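Agmatine N-acetyltransferase (Drosophila melanogaster, PDB 7CIW) transfers the acetyl group of acetyl-CoA to agmatine, and probably also acylates arylalkylamines such as dopamine and serotonin. Local coordinates at residues A[129-134]-A[145-150]. The protein carries 1 engineered substitution. Numbering follows the deposited sequence.
With G0R (N-(4-carbamimidamidobutyl)ethanamide), chain C; COA (coenzyme A), chain B.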
loop_
_atom_site.group_PDB
_atom_site.type_symbol
_atom_site.label_atom_id
_atom_site.label_comp_id
_atom_site.label_asym_id
_atom_site.label_seq_id
_atom_site.Cartn_x
_atom_site.Cartn_y
_atom_site.Cartn_z
ATOM N N HIS A 129 2.605 0.740 1.100
ATOM C CA HIS A 129 1.719 -0.245 1.707
ATOM C C HIS A 129 0.241 0.108 1.604
ATOM O O HIS A 129 -0.597 -0.797 1.657
ATOM C CB HIS A 129 2.083 -0.439 3.189
ATOM C CG HIS A 129 3.420 -1.075 3.395
ATOM N ND1 HIS A 129 3.671 -2.389 3.067
ATOM C CD2 HIS A 129 4.584 -0.576 3.876
ATOM C CE1 HIS A 129 4.930 -2.675 3.350
ATOM N NE2 HIS A 129 5.510 -1.588 3.826
ATOM N N ALA A 130 -0.103 1.385 1.467
ATOM C CA ALA A 130 -1.514 1.753 1.380
ATOM C C ALA A 130 -1.647 3.108 0.708
ATOM O O ALA A 130 -0.815 3.988 0.919
ATOM C CB ALA A 130 -2.151 1.792 2.773
ATOM N N LEU A 131 -2.673 3.246 -0.130
ATOM C CA LEU A 131 -3.006 4.502 -0.802
ATOM C C LEU A 131 -4.518 4.597 -0.885
ATOM O O LEU A 131 -5.151 3.695 -1.435
ATOM C CB LEU A 131 -2.387 4.543 -2.197
ATOM C CG LEU A 131 -2.649 5.837 -2.957
ATOM C CD1 LEU A 131 -1.848 6.969 -2.351
ATOM C CD2 LEU A 131 -2.296 5.637 -4.427
ATOM N N GLY A 132 -5.098 5.679 -0.362
ATOM C CA GLY A 132 -6.543 5.859 -0.429
ATOM C C GLY A 132 -6.905 7.322 -0.550
ATOM O O GLY A 132 -6.201 8.196 -0.036
ATOM N N VAL A 133 -8.007 7.589 -1.257
ATOM C CA VAL A 133 -8.533 8.933 -1.474
ATOM C C VAL A 133 -10.024 8.911 -1.155
ATOM O O VAL A 133 -10.726 7.979 -1.559
ATOM C CB VAL A 133 -8.300 9.415 -2.921
ATOM C CG1 VAL A 133 -8.949 10.773 -3.142
ATOM C CG2 VAL A 133 -6.808 9.521 -3.223
ATOM N N ASP A 134 -10.490 9.915 -0.408
ATOM C CA ASP A 134 -11.913 10.111 -0.153
ATOM C C ASP A 134 -12.677 10.092 -1.474
ATOM O O ASP A 134 -12.282 10.787 -2.421
ATOM C CB ASP A 134 -12.107 11.452 0.571
ATOM C CG ASP A 134 -13.539 11.698 1.052
ATOM O OD1 ASP A 134 -14.510 11.486 0.302
ATOM O OD2 ASP A 134 -13.681 12.173 2.194
ATOM N N ARG A 145 -0.386 12.784 -6.483
ATOM C CA ARG A 145 0.390 13.745 -5.707
ATOM C C ARG A 145 1.026 13.091 -4.488
ATOM O O ARG A 145 2.196 13.344 -4.183
ATOM C CB ARG A 145 -0.493 14.921 -5.292
ATOM C CG ARG A 145 -0.897 15.814 -6.456
ATOM C CD ARG A 145 0.003 17.027 -6.550
ATOM N NE ARG A 145 1.402 16.623 -6.578
ATOM C CZ ARG A 145 2.166 16.656 -7.660
ATOM N NH1 ARG A 145 1.667 17.094 -8.808
ATOM N NH2 ARG A 145 3.426 16.248 -7.591
ATOM N N LEU A 146 0.279 12.227 -3.788
ATOM C CA LEU A 146 0.857 11.532 -2.642
ATOM C C LEU A 146 1.960 10.561 -3.066
ATOM O O LEU A 146 2.992 10.471 -2.392
ATOM C CB LEU A 146 -0.236 10.802 -1.856
ATOM C CG LEU A 146 -1.174 11.752 -1.113
ATOM C CD1 LEU A 146 -2.316 10.982 -0.487
ATOM C CD2 LEU A 146 -0.408 12.502 -0.054
ATOM N N MET A 147 1.768 9.825 -4.172
ATOM C CA MET A 147 2.836 8.952 -4.664
ATOM C C MET A 147 4.085 9.746 -5.039
ATOM O O MET A 147 5.211 9.301 -4.787
ATOM C CB MET A 147 2.344 8.130 -5.863
ATOM C CG MET A 147 1.248 7.126 -5.502
ATOM S SD MET A 147 1.796 5.813 -4.410
ATOM C CE MET A 147 2.907 4.878 -5.470
ATOM N N GLU A 148 3.914 10.930 -5.636
ATOM C CA GLU A 148 5.080 11.756 -5.931
ATOM C C GLU A 148 5.768 12.209 -4.649
ATOM O O GLU A 148 7.002 12.276 -4.584
ATOM C CB GLU A 148 4.669 12.955 -6.781
ATOM C CG GLU A 148 4.212 12.551 -8.184
ATOM C CD GLU A 148 5.372 12.370 -9.152
ATOM O OE1 GLU A 148 6.538 12.398 -8.703
ATOM O OE2 GLU A 148 5.118 12.197 -10.366
ATOM N N THR A 149 4.986 12.509 -3.612
ATOM C CA THR A 149 5.579 12.889 -2.331
ATOM C C THR A 149 6.409 11.755 -1.759
ATOM O O THR A 149 7.503 11.978 -1.224
ATOM C CB THR A 149 4.476 13.303 -1.353
ATOM O OG1 THR A 149 3.715 14.366 -1.939
ATOM C CG2 THR A 149 5.063 13.763 -0.021
ATOM N N VAL A 150 5.902 10.523 -1.866
ATOM C CA VAL A 150 6.654 9.362 -1.405
ATOM C C VAL A 150 7.939 9.205 -2.204
ATOM O O VAL A 150 9.001 8.915 -1.641
ATOM C CB VAL A 150 5.784 8.099 -1.488
ATOM C CG1 VAL A 150 6.639 6.844 -1.250
ATOM C CG2 VAL A 150 4.652 8.208 -0.477
HETATM C C10 G0R C . -3.772 -4.311 4.117
HETATM N N12 G0R C . -5.149 -4.783 4.193
HETATM C C1 G0R C . -1.001 0.664 -2.186
HETATM C C2 G0R C . -2.012 -0.321 -1.603
HETATM C C5 G0R C . -2.710 -2.718 -1.203
HETATM C C6 G0R C . -2.170 -3.341 0.086
HETATM C C7 G0R C . -3.023 -4.516 0.578
HETATM C C8 G0R C . -3.943 -4.223 1.770
HETATM N N4 G0R C . -1.776 -1.743 -1.744
HETATM N N9 G0R C . -3.224 -4.061 3.014
HETATM N N11 G0R C . -3.010 -4.117 5.325
HETATM O O3 G0R C . -2.972 0.078 -1.031
HETATM N N1A COA B . -13.790 3.699 -8.393
HETATM C C2A COA B . -14.258 4.166 -9.583
HETATM N N3A COA B . -13.529 5.080 -10.308
HETATM C C4A COA B . -12.348 5.523 -9.848
HETATM C C5A COA B . -11.894 5.064 -8.672
HETATM C C6A COA B . -12.626 4.142 -7.952
HETATM N N6A COA B . -12.543 3.365 -6.648
HETATM N N7A COA B . -10.694 5.637 -8.401
HETATM C C8A COA B . -10.394 6.466 -9.411
HETATM N N9A COA B . -11.400 6.386 -10.295
HETATM C C1B COA B . -11.679 7.003 -11.455
HETATM C C2B COA B . -11.752 8.518 -11.141
HETATM O O2B COA B . -13.080 8.918 -10.620
HETATM C C3B COA B . -11.387 9.138 -12.282
HETATM O O3B COA B . -12.389 9.115 -13.334
HETATM P P3B COA B . -13.495 10.333 -13.582
HETATM O O7A COA B . -12.911 11.668 -13.166
HETATM O O8A COA B . -13.956 10.319 -15.043
HETATM O O9A COA B . -14.676 9.984 -12.687
HETATM C C4B COA B . -10.219 8.171 -12.888
HETATM O O4B COA B . -10.450 6.949 -12.427
HETATM C C5B COA B . -8.837 8.665 -12.537
HETATM O O5B COA B . -8.855 9.061 -11.172
HETATM P P1A COA B . -7.433 9.176 -10.291
HETATM O O1A COA B . -6.246 8.483 -10.965
HETATM O O2A COA B . -7.165 10.639 -9.970
HETATM O O3A COA B . -7.757 8.334 -8.922
HETATM P P2A COA B . -7.512 8.826 -7.374
HETATM O O4A COA B . -8.452 9.942 -7.029
HETATM O O5A COA B . -6.054 9.176 -7.178
HETATM O O6A COA B . -7.941 7.460 -6.564
HETATM C CBP COA B . -7.352 5.454 -5.568
HETATM C CCP COA B . -7.243 6.286 -6.819
HETATM C CDP COA B . -6.488 6.151 -4.462
HETATM C CEP COA B . -6.818 4.038 -5.830
HETATM C CAP COA B . -8.827 5.361 -5.188
HETATM O OAP COA B . -9.496 4.602 -6.165
HETATM C C9P COA B . -9.084 4.695 -3.821
HETATM O O9P COA B . -8.915 5.262 -2.785
HETATM N N8P COA B . -9.588 3.337 -3.814
HETATM C C7P COA B . -9.923 2.639 -2.559
HETATM C C6P COA B . -8.672 2.072 -1.759
HETATM C C5P COA B . -7.831 1.317 -2.757
HETATM O O5P COA B . -8.281 0.431 -3.435
HETATM N N4P COA B . -6.403 1.741 -2.841
HETATM C C3P COA B . -5.437 1.179 -3.771
HETATM C C2P COA B . -5.098 -0.284 -3.480
HETATM S S1P COA B . -3.729 -0.558 -4.646
#
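Leu131 O accepts a nearly straight hydrogen bond from N4P of coenzyme A, at 2.7 Å and 163°. Two residues further along the strand, Val133 N donates to O9P of the cofactor over 2.9 Å. Leu131 N makes a weak bond of 3.3 Å to O3, the acetyl oxygen of N-acetylagmatine. The strand backbone thus holds product and cofactor next to each other. Val133 adds an apolar contact, with Val133 CG2 lying 3.6 Å from the CDP methyl of coenzyme A.

The side chain of Leu131 lies between helix 142-156 and the ligands, its methyls meeting the helix and its CB and CG beside the ligands. CG is anti to the backbone N (chi1 -178°), which carries the branch towards the helix; its two methyls then meet different residues. Leu131 CD1 meets Leu146 CB at 4.2 Å. Leu131 CD2 lies 4.0 Å from Met147 CG, with the sulfur close behind. This is the first half of the beta-alpha-beta unit of the GNAT fold, strand 125-133 followed by helix 142-156. Between them, the backbone amides of Gly139 and Asn141 bind coenzyme A. A classic beta bulge at His129 and Ala130, facing Val76, lies just before the acetyl-binding amide. With an alanine here instead of Leu131 both methyls are gone, which would probably open a gap between Leu146 CB, Met147 CG and the pantetheine methyl CDP.

Leu146 also packs on Ala73 and Val75 of strand 70-80 and on Phe63 of strand 62-67, while Met147 reaches Val128, Leu178 and Tyr180.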